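PDB 3H7M: sensor protein from Geobacter sulfurreducens, which probably acts as a phosphorelay sensor histidine kinase, this chain being its sensor domain, which resembles periplasmic solute-binding proteins. Local coordinates for residues Val52-Gly57 with Val73-Ser78; Glu81-Ala84 with Asp88-Pro91; Val142-Pro145 with Asp149-Arg152; Val164-Gly169 with Val184-Ala189. All blocks are in the same frame, centred on the assembly; numbering follows the deposited sequence.

Contact 1: residues Val52-Gly57 with Val73-Ser78; sequences VEFRLG and VLQGIS
Q75 reaches over an intervening strand to meet F54 and L56, and its side chain carries the whole contact. CB already points toward residues 52-57, and beyond CG the chain stays extended (chi2 168°), resting on V15 of strand 13-18. The amide carbon CD then comes within 4.0 Å of F54 CE1. At the tip the two amide atoms part company: OE1 approaches the edge of the phenyl ring, near its plane, 3.2 Å from F54 CE1, while NE2 lies 3.8 Å from L56 CD2. Ring and amide planes stand 58° apart, so the two flat groups do not stack. The strand order 52-57, 13-18, 73-78 is the 2-1-3 core of a type II periplasmic-binding-protein lobe, and with 13-18 in the middle the alpha carbons of F54 and Q75 remain 9.7 Å apart. T41 and E25 hydrogen-bond OE1 and NE2 respectively, fixing the rotation of the amide. A serine in place of F54 would probably open a gap beside OE1, though T41 and E25 would still hold the amide. On the strand's other face, R55 NE salt-bridges E53 OE2 at 2.6 Å, from above the carboxylate plane but in the guanidinium plane.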
loop_
_atom_site.group_PDB
_atom_site.type_symbol
_atom_site.label_atom_id
_atom_site.label_comp_id
_atom_site.label_asym_id
_atom_site.label_seq_id
_atom_site.Cartn_x
_atom_site.Cartn_y
_atom_site.Cartn_z
ATOM N N VAL A 52 20.588 0.044 -3.808
ATOM C CA VAL A 52 19.471 -0.588 -3.121
ATOM C C VAL A 52 19.229 -2.036 -3.524
ATOM O O VAL A 52 19.490 -2.431 -4.656
ATOM C CB VAL A 52 18.166 0.190 -3.393
ATOM C CG1 VAL A 52 18.280 1.609 -2.892
ATOM C CG2 VAL A 52 17.875 0.196 -4.891
ATOM N N GLU A 53 18.720 -2.821 -2.582
ATOM C CA GLU A 53 18.380 -4.214 -2.830
ATOM C C GLU A 53 16.915 -4.289 -2.453
ATOM O O GLU A 53 16.541 -3.841 -1.373
ATOM C CB GLU A 53 19.167 -5.148 -1.917
ATOM C CG GLU A 53 18.872 -6.615 -2.149
ATOM C CD GLU A 53 19.404 -7.525 -1.043
ATOM O OE1 GLU A 53 20.576 -7.368 -0.636
ATOM O OE2 GLU A 53 18.642 -8.408 -0.592
ATOM N N PHE A 54 16.077 -4.829 -3.330
ATOM C CA PHE A 54 14.656 -4.935 -3.012
ATOM C C PHE A 54 14.372 -6.288 -2.399
ATOM O O PHE A 54 14.851 -7.311 -2.878
ATOM C CB PHE A 54 13.792 -4.760 -4.269
ATOM C CG PHE A 54 13.740 -3.339 -4.791
ATOM C CD1 PHE A 54 12.910 -2.387 -4.188
ATOM C CD2 PHE A 54 14.493 -2.964 -5.905
ATOM C CE1 PHE A 54 12.825 -1.080 -4.689
ATOM C CE2 PHE A 54 14.421 -1.663 -6.417
ATOM C CZ PHE A 54 13.581 -0.712 -5.809
ATOM N N ARG A 55 13.624 -6.281 -1.304
ATOM C CA ARG A 55 13.223 -7.511 -0.640
ATOM C C ARG A 55 11.724 -7.393 -0.384
ATOM O O ARG A 55 11.287 -6.978 0.694
ATOM C CB ARG A 55 13.974 -7.709 0.677
ATOM C CG ARG A 55 15.408 -8.184 0.504
ATOM C CD ARG A 55 16.081 -8.346 1.860
ATOM N NE ARG A 55 17.519 -8.592 1.752
ATOM C CZ ARG A 55 18.353 -8.601 2.789
ATOM N NH1 ARG A 55 17.891 -8.377 4.015
ATOM N NH2 ARG A 55 19.649 -8.830 2.599
ATOM N N LEU A 56 10.934 -7.738 -1.393
ATOM C CA LEU A 56 9.489 -7.657 -1.254
ATOM C C LEU A 56 8.998 -8.945 -0.631
ATOM O O LEU A 56 9.471 -10.026 -0.977
ATOM C CB LEU A 56 8.835 -7.454 -2.620
ATOM C CG LEU A 56 9.266 -6.208 -3.392
ATOM C CD1 LEU A 56 8.511 -6.143 -4.714
ATOM C CD2 LEU A 56 8.992 -4.975 -2.547
ATOM N N GLY A 57 8.056 -8.844 0.297
ATOM C CA GLY A 57 7.563 -10.059 0.913
ATOM C C GLY A 57 6.140 -9.958 1.401
ATOM O O GLY A 57 5.375 -9.089 0.972
ATOM N N VAL A 73 14.339 0.111 5.021
ATOM C CA VAL A 73 13.260 1.047 4.718
ATOM C C VAL A 73 12.087 0.394 3.989
ATOM O O VAL A 73 12.242 -0.624 3.299
ATOM C CB VAL A 73 13.799 2.190 3.837
ATOM C CG1 VAL A 73 14.507 1.610 2.630
ATOM C CG2 VAL A 73 12.675 3.102 3.398
ATOM N N LEU A 74 10.911 0.987 4.148
ATOM C CA LEU A 74 9.720 0.493 3.485
ATOM C C LEU A 74 9.351 1.605 2.534
ATOM O O LEU A 74 9.197 2.759 2.957
ATOM C CB LEU A 74 8.596 0.244 4.489
ATOM C CG LEU A 74 8.892 -0.812 5.563
ATOM C CD1 LEU A 74 7.618 -1.081 6.326
ATOM C CD2 LEU A 74 9.411 -2.108 4.952
ATOM N N GLN A 75 9.233 1.258 1.251
ATOM C CA GLN A 75 8.925 2.244 0.211
ATOM C C GLN A 75 7.481 2.663 0.120
ATOM O O GLN A 75 7.176 3.700 -0.450
ATOM C CB GLN A 75 9.370 1.736 -1.172
ATOM C CG GLN A 75 9.230 0.224 -1.385
ATOM C CD GLN A 75 9.406 -0.207 -2.838
ATOM O OE1 GLN A 75 10.202 0.363 -3.591
ATOM N NE2 GLN A 75 8.667 -1.237 -3.228
ATOM N N GLY A 76 6.583 1.864 0.677
ATOM C CA GLY A 76 5.178 2.211 0.581
ATOM C C GLY A 76 4.337 1.843 1.780
ATOM O O GLY A 76 3.822 0.728 1.878
ATOM N N ILE A 77 4.180 2.786 2.695
ATOM C CA ILE A 77 3.397 2.516 3.870
ATOM C C ILE A 77 2.565 3.722 4.246
ATOM O O ILE A 77 3.012 4.872 4.147
ATOM C CB ILE A 77 4.286 2.105 5.030
ATOM C CG1 ILE A 77 3.434 1.884 6.277
ATOM C CG2 ILE A 77 5.340 3.164 5.269
ATOM C CD1 ILE A 77 4.204 1.317 7.446
ATOM N N SER A 78 1.330 3.440 4.643
ATOM C CA SER A 78 0.385 4.471 5.033
ATOM C C SER A 78 0.686 5.000 6.429
ATOM O O SER A 78 1.045 4.247 7.326
ATOM C CB SER A 78 -1.040 3.916 4.984
ATOM O OG SER A 78 -1.509 3.812 3.651
#

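Contact 2: residues Glu81-Ala84 with Asp88-Pro91; sequences EKRA and DFTP. With NA (sodium ion), chain B.
A84 O and D88 OD1 grip one sodium ion between them, the carbonyl at 2.8 Å from the metal and the carboxylate oxygen at 2.7 Å. Q199 supplies a further oxygen and a water lies 3.0 Å from the ion, so the metal clips the end of the short helix 81-84 to the strand that follows. The second carboxylate oxygen of D88, OD2, is held by the backbone N of G200, which steadies the group as it presents OD1 to the metal. Beside the metal site the same two segments also meet through a largely apolar contact. F89 has CG opposite its carbonyl carbon (chi1 -66°), which swings the ring toward the helix, its CZ 3.7 Å from R83 CB and its CE1 3.8 Å from A84 N, both met obliquely, while R83 O lies in the ring plane at its edge. W79 packs edge-to-face with the same ring. From CB onward R83 extends away, ending in a hydrogen bond to S78 O. Helix 127-133 touches R83, helix 202-218 lies against D88 and T90, and D88 pairs through its backbone with V197 of strand 181-198.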
loop_
_atom_site.group_PDB
_atom_site.type_symbol
_atom_site.label_atom_id
_atom_site.label_comp_id
_atom_site.label_asym_id
_atom_site.label_seq_id
_atom_site.Cartn_x
_atom_site.Cartn_y
_atom_site.Cartn_z
ATOM N N GLU A 81 -1.121 7.392 13.507
ATOM C CA GLU A 81 -0.576 7.723 14.812
ATOM C C GLU A 81 0.107 6.544 15.479
ATOM O O GLU A 81 1.267 6.649 15.885
ATOM C CB GLU A 81 -1.674 8.268 15.718
ATOM C CG GLU A 81 -1.742 9.781 15.739
ATOM C CD GLU A 81 -0.403 10.400 16.098
ATOM O OE1 GLU A 81 0.350 9.773 16.877
ATOM O OE2 GLU A 81 -0.107 11.513 15.610
ATOM N N LYS A 82 -0.603 5.424 15.592
ATOM C CA LYS A 82 -0.030 4.232 16.213
ATOM C C LYS A 82 1.257 3.865 15.491
ATOM O O LYS A 82 2.210 3.355 16.092
ATOM C CB LYS A 82 -0.997 3.048 16.110
ATOM C CG LYS A 82 -1.636 2.608 17.422
ATOM C CD LYS A 82 -2.424 1.308 17.236
ATOM C CE LYS A 82 -3.314 0.977 18.444
ATOM N NZ LYS A 82 -2.571 0.725 19.719
ATOM N N ARG A 83 1.268 4.125 14.188
ATOM C CA ARG A 83 2.408 3.803 13.351
ATOM C C ARG A 83 3.580 4.760 13.526
ATOM O O ARG A 83 4.716 4.320 13.632
ATOM C CB ARG A 83 1.977 3.748 11.880
ATOM C CG ARG A 83 1.158 2.502 11.504
ATOM C CD ARG A 83 0.818 2.488 10.009
ATOM N NE ARG A 83 0.139 1.262 9.582
ATOM C CZ ARG A 83 -0.184 0.980 8.319
ATOM N NH1 ARG A 83 0.102 1.833 7.334
ATOM N NH2 ARG A 83 -0.794 -0.161 8.035
ATOM N N ALA A 84 3.310 6.061 13.551
ATOM C CA ALA A 84 4.374 7.044 13.725
ATOM C C ALA A 84 5.136 6.804 15.041
ATOM O O ALA A 84 6.331 7.093 15.143
ATOM C CB ALA A 84 3.785 8.456 13.698
ATOM N N ASP A 88 9.657 6.301 11.490
ATOM C CA ASP A 88 9.539 7.663 11.019
ATOM C C ASP A 88 9.161 7.650 9.555
ATOM O O ASP A 88 9.702 6.876 8.773
ATOM C CB ASP A 88 10.853 8.418 11.248
ATOM C CG ASP A 88 11.335 8.327 12.699
ATOM O OD1 ASP A 88 10.487 8.174 13.601
ATOM O OD2 ASP A 88 12.559 8.416 12.939
ATOM N N PHE A 89 8.202 8.496 9.206
ATOM C CA PHE A 89 7.722 8.594 7.843
ATOM C C PHE A 89 8.274 9.817 7.176
ATOM O O PHE A 89 8.445 10.860 7.818
ATOM C CB PHE A 89 6.202 8.715 7.799
ATOM C CG PHE A 89 5.482 7.499 8.287
ATOM C CD1 PHE A 89 5.586 7.103 9.616
ATOM C CD2 PHE A 89 4.685 6.747 7.416
ATOM C CE1 PHE A 89 4.906 5.974 10.082
ATOM C CE2 PHE A 89 4.002 5.614 7.875
ATOM C CZ PHE A 89 4.113 5.227 9.213
ATOM N N THR A 90 8.544 9.693 5.881
ATOM C CA THR A 90 9.021 10.823 5.116
ATOM C C THR A 90 7.713 11.430 4.650
ATOM O O THR A 90 6.652 10.901 4.956
ATOM C CB THR A 90 9.761 10.358 3.872
ATOM O OG1 THR A 90 8.873 9.543 3.082
ATOM C CG2 THR A 90 10.993 9.558 4.250
ATOM N N PRO A 91 7.759 12.575 3.956
ATOM C CA PRO A 91 6.462 13.073 3.509
ATOM C C PRO A 91 5.977 11.936 2.584
ATOM O O PRO A 91 6.782 11.113 2.135
ATOM C CB PRO A 91 6.831 14.325 2.711
ATOM C CG PRO A 91 8.057 14.810 3.405
ATOM C CD PRO A 91 8.828 13.565 3.713
HETATM NA NA NA B . 8.068 9.047 14.266
HETATM O O HOH W 1 8.096 9.687 17.182
#

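Contact 3: residues Val142-Pro145 with Asp149-Arg152; sequences VLTP and DALR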
loop_
_atom_site.group_PDB
_atom_site.type_symbol
_atom_site.label_atom_id
_atom_site.label_comp_id
_atom_site.label_asym_id
_atom_site.label_seq_id
_atom_site.Cartn_x
_atom_site.Cartn_y
_atom_site.Cartn_z
ATOM N N VAL A 142 -13.597 -10.835 7.869
ATOM C CA VAL A 142 -12.586 -11.825 7.512
ATOM C C VAL A 142 -11.283 -11.159 7.073
ATOM O O VAL A 142 -11.285 -10.218 6.278
ATOM C CB VAL A 142 -13.139 -12.746 6.387
ATOM C CG1 VAL A 142 -13.706 -11.895 5.280
ATOM C CG2 VAL A 142 -12.051 -13.677 5.857
ATOM N N LEU A 143 -10.173 -11.664 7.600
ATOM C CA LEU A 143 -8.857 -11.105 7.319
ATOM C C LEU A 143 -8.080 -11.896 6.293
ATOM O O LEU A 143 -7.893 -13.103 6.435
ATOM C CB LEU A 143 -8.032 -11.033 8.609
ATOM C CG LEU A 143 -8.747 -10.431 9.819
ATOM C CD1 LEU A 143 -7.804 -10.407 11.017
ATOM C CD2 LEU A 143 -9.235 -9.029 9.468
ATOM N N THR A 144 -7.573 -11.200 5.286
ATOM C CA THR A 144 -6.826 -11.868 4.235
ATOM C C THR A 144 -5.387 -11.365 4.106
ATOM O O THR A 144 -5.085 -10.199 4.378
ATOM C CB THR A 144 -7.532 -11.685 2.890
ATOM O OG1 THR A 144 -7.159 -10.424 2.329
ATOM C CG2 THR A 144 -9.058 -11.697 3.086
ATOM N N PRO A 145 -4.482 -12.252 3.684
ATOM C CA PRO A 145 -3.056 -11.975 3.495
ATOM C C PRO A 145 -2.810 -10.864 2.477
ATOM O O PRO A 145 -1.817 -10.147 2.554
ATOM C CB PRO A 145 -2.511 -13.312 3.018
ATOM C CG PRO A 145 -3.471 -14.308 3.599
ATOM C CD PRO A 145 -4.791 -13.657 3.386
ATOM N N ASP A 149 -6.815 -11.300 -2.205
ATOM C CA ASP A 149 -7.493 -12.436 -1.590
ATOM C C ASP A 149 -8.828 -11.974 -1.048
ATOM O O ASP A 149 -9.808 -12.714 -1.057
ATOM C CB ASP A 149 -6.664 -13.047 -0.475
ATOM C CG ASP A 149 -5.671 -14.036 -0.998
ATOM O OD1 ASP A 149 -6.044 -14.762 -1.946
ATOM O OD2 ASP A 149 -4.541 -14.104 -0.473
ATOM N N ALA A 150 -8.879 -10.735 -0.593
ATOM C CA ALA A 150 -10.143 -10.227 -0.107
ATOM C C ALA A 150 -11.127 -10.177 -1.279
ATOM O O ALA A 150 -12.264 -10.616 -1.164
ATOM C CB ALA A 150 -9.969 -8.833 0.471
ATOM N N LEU A 151 -10.679 -9.622 -2.402
ATOM C CA LEU A 151 -11.529 -9.481 -3.570
ATOM C C LEU A 151 -11.934 -10.827 -4.198
ATOM O O LEU A 151 -13.006 -10.955 -4.768
ATOM C CB LEU A 151 -10.840 -8.562 -4.583
ATOM C CG LEU A 151 -10.675 -7.128 -4.038
ATOM C CD1 LEU A 151 -9.881 -6.272 -5.004
ATOM C CD2 LEU A 151 -12.047 -6.488 -3.808
ATOM N N ARG A 152 -11.090 -11.837 -4.066
ATOM C CA ARG A 152 -11.421 -13.136 -4.607
ATOM C C ARG A 152 -12.576 -13.730 -3.830
ATOM O O ARG A 152 -13.484 -14.305 -4.412
ATOM C CB ARG A 152 -10.216 -14.067 -4.528
ATOM C CG ARG A 152 -9.172 -13.735 -5.555
ATOM C CD ARG A 152 -7.837 -14.371 -5.277
ATOM N NE ARG A 152 -6.831 -13.838 -6.200
ATOM C CZ ARG A 152 -5.549 -13.643 -5.897
ATOM N NH1 ARG A 152 -5.107 -13.929 -4.688
ATOM N NH2 ARG A 152 -4.706 -13.178 -6.809
#
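Strand 142-144 gives way at P145 to a tight turn into helix 147-155, which brings the alpha carbons of T144 and A150 to 5.7 Å from each other. T144 faces the helix and meets it with every side-chain atom. Its chi1 of 83° sets OG1 on the side of both its own N and C, with CG2 opposite the carbonyl carbon, turning both branches onto A150: CG2 packs 3.7 Å from A150 CA and OG1 3.7 Å from A150 CB. T144 CB lies 3.7 Å from D149 CB. OG1 also approaches A150 N, but at a poor angle; its hydrogen bond goes to T146 O. This is the opening of a beta-alpha-beta crossover: strand 141-144 borders the sheet, and the helix carries the chain past strand 120-123 to the parallel strand 161-165. T146 OG1 in turn receives D149 N, tying the helix to the loop. At the surface D149 OD2 lies across P145, 3.9 Å from its CD. D149 OD1 takes R152 NH1 in a 3.0 Å salt bridge, in the guanidinium plane but from above the carboxylate. A leucine in place of D149 would probably leave R152 NH1 without its carboxylate mate, the guanidinium then held through NH2 by N176.

Contact 4: residues Val164-Gly169 with Val184-Ala189; sequences VAMVPG and VARSIA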
loop_
_atom_site.group_PDB
_atom_site.type_symbol
_atom_site.label_atom_id
_atom_site.label_comp_id
_atom_site.label_asym_id
_atom_site.label_seq_id
_atom_site.Cartn_x
_atom_site.Cartn_y
_atom_site.Cartn_z
ATOM N N VAL A 164 -10.972 -2.330 0.290
ATOM C CA VAL A 164 -9.542 -2.342 -0.001
ATOM C C VAL A 164 -9.213 -1.074 -0.727
ATOM O O VAL A 164 -10.119 -0.327 -1.112
ATOM C CB VAL A 164 -9.121 -3.541 -0.880
ATOM C CG1 VAL A 164 -9.557 -4.835 -0.252
ATOM C CG2 VAL A 164 -9.713 -3.403 -2.257
ATOM N N ALA A 165 -7.919 -0.820 -0.903
ATOM C CA ALA A 165 -7.506 0.393 -1.574
ATOM C C ALA A 165 -8.057 0.362 -2.981
ATOM O O ALA A 165 -7.937 -0.623 -3.713
ATOM C CB ALA A 165 -5.996 0.505 -1.592
ATOM N N MET A 166 -8.685 1.463 -3.336
ATOM C CA MET A 166 -9.288 1.631 -4.626
ATOM C C MET A 166 -8.441 1.212 -5.837
ATOM O O MET A 166 -8.808 0.303 -6.604
ATOM C CB MET A 166 -9.684 3.090 -4.770
ATOM C CG MET A 166 -10.168 3.448 -6.129
ATOM S SD MET A 166 -11.881 3.015 -6.289
ATOM C CE MET A 166 -12.602 4.585 -5.723
ATOM N N VAL A 167 -7.313 1.881 -6.021
ATOM C CA VAL A 167 -6.497 1.613 -7.182
ATOM C C VAL A 167 -6.054 0.166 -7.247
ATOM O O VAL A 167 -6.242 -0.512 -8.252
ATOM C CB VAL A 167 -5.340 2.615 -7.243
ATOM C CG1 VAL A 167 -4.336 2.224 -8.328
ATOM C CG2 VAL A 167 -5.934 3.997 -7.537
ATOM N N PRO A 168 -5.466 -0.330 -6.181
ATOM C CA PRO A 168 -5.061 -1.734 -6.242
ATOM C C PRO A 168 -6.292 -2.605 -6.583
ATOM O O PRO A 168 -6.194 -3.618 -7.283
ATOM C CB PRO A 168 -4.548 -1.994 -4.842
ATOM C CG PRO A 168 -3.895 -0.624 -4.490
ATOM C CD PRO A 168 -4.939 0.350 -4.981
ATOM N N GLY A 169 -7.445 -2.178 -6.083
ATOM C CA GLY A 169 -8.682 -2.893 -6.307
ATOM C C GLY A 169 -8.961 -3.027 -7.780
ATOM O O GLY A 169 -9.146 -4.129 -8.282
ATOM N N VAL A 184 -18.494 0.158 -5.007
ATOM C CA VAL A 184 -19.725 0.915 -4.746
ATOM C C VAL A 184 -19.492 2.178 -3.922
ATOM O O VAL A 184 -19.939 3.264 -4.295
ATOM C CB VAL A 184 -20.798 0.057 -4.039
ATOM C CG1 VAL A 184 -20.277 -0.483 -2.735
ATOM C CG2 VAL A 184 -22.038 0.906 -3.788
ATOM N N ALA A 185 -18.800 2.036 -2.798
ATOM C CA ALA A 185 -18.507 3.181 -1.947
ATOM C C ALA A 185 -17.083 3.600 -2.253
ATOM O O ALA A 185 -16.127 2.903 -1.906
ATOM C CB ALA A 185 -18.645 2.804 -0.479
ATOM N N ARG A 186 -16.949 4.746 -2.899
ATOM C CA ARG A 186 -15.645 5.238 -3.288
ATOM C C ARG A 186 -15.077 6.333 -2.396
ATOM O O ARG A 186 -15.649 6.681 -1.360
ATOM C CB ARG A 186 -15.719 5.715 -4.741
ATOM C CG ARG A 186 -16.210 4.623 -5.703
ATOM C CD ARG A 186 -17.385 5.083 -6.539
ATOM N NE ARG A 186 -17.002 6.138 -7.469
ATOM C CZ ARG A 186 -16.063 6.004 -8.401
ATOM N NH1 ARG A 186 -15.411 4.856 -8.522
ATOM N NH2 ARG A 186 -15.777 7.013 -9.216
ATOM N N SER A 187 -13.924 6.845 -2.814
ATOM C CA SER A 187 -13.197 7.913 -2.132
ATOM C C SER A 187 -13.370 8.057 -0.615
ATOM O O SER A 187 -13.354 9.178 -0.085
ATOM C CB SER A 187 -13.507 9.254 -2.809
ATOM O OG SER A 187 -13.029 9.273 -4.147
ATOM N N ILE A 188 -13.534 6.943 0.091
ATOM C CA ILE A 188 -13.662 7.040 1.528
ATOM C C ILE A 188 -12.339 6.652 2.188
ATOM O O ILE A 188 -11.636 5.765 1.715
ATOM C CB ILE A 188 -14.810 6.145 2.076
ATOM C CG1 ILE A 188 -14.471 4.664 1.919
ATOM C CG2 ILE A 188 -16.108 6.462 1.351
ATOM C CD1 ILE A 188 -15.493 3.745 2.571
ATOM N N ALA A 189 -11.997 7.360 3.264
ATOM C CA ALA A 189 -10.776 7.129 4.055
ATOM C C ALA A 189 -9.420 7.232 3.337
ATOM O O ALA A 189 -8.724 6.228 3.223
ATOM C CB ALA A 189 -10.874 5.767 4.773
#
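Three torsions take the methyl of M166 to R186: CG lies opposite the backbone N (chi1 173°), then the chain bends at chi2 (83°) and again at chi3 (90°), and the thioether ends with CE directed at R186 in the irregular part of strand 181-198. R186 answers with CG beside its own backbone N and a chain that also bends, so that its aliphatic part and guanidinium curl round the methyl. CE touches R186 CB at 3.5 Å and R186 CG at 3.6 Å, and the guanidinium draws near with NH1 4.0 Å from CE. That approach is oblique, and the two side chains cross at a slant, joined by van der Waals contact without a hydrogen bond. The methyl also lies 3.9 Å from S187 N, where the backbone passes the sulfur-bearing chain. M166 opens helix 166-175, with A165 at the N-cap position and G169 N returning to A165 O at 2.9 Å, just where strand 161-165 ends. On the other side, residues 184-189 belong to the long strand 181-198, which with its antiparallel neighbour 87-103 runs between the two lobes, as the connecting strands of type II periplasmic binding proteins do. There V184 and A185 both face I100, a classic beta bulge, and I188 pairs through its backbone with H98. M166 in turn has a backbone bond to Y97, so strand 87-103 lies between the two touching segments in the sheet. V167 and P168, in the first turn of the helix, touch the loop residues P23 and Y24 respectively.

How the contacts relate
The four contacts follow one another along the chain and all reach the same mixed sheet. Contact 1 and contact 2 touch directly, with I77 CG2 3.8 Å from F89 CE2, so the end of strand 73-78 packs on the ring of F89, the residue next to the sodium ligand D88; their centres are about 15 Å apart. Contacts 3 and 4 join in the same way, L151 CD1 packing 3.8 Å from G169 CA where helix 147-155 meets the start of helix 166-175. Between the pairs there is no touch: contacts 1 and 4, with centres about 22 Å apart, lie on opposite sides of the chain's centre. Of the four, contact 2 alone holds sodium ligands.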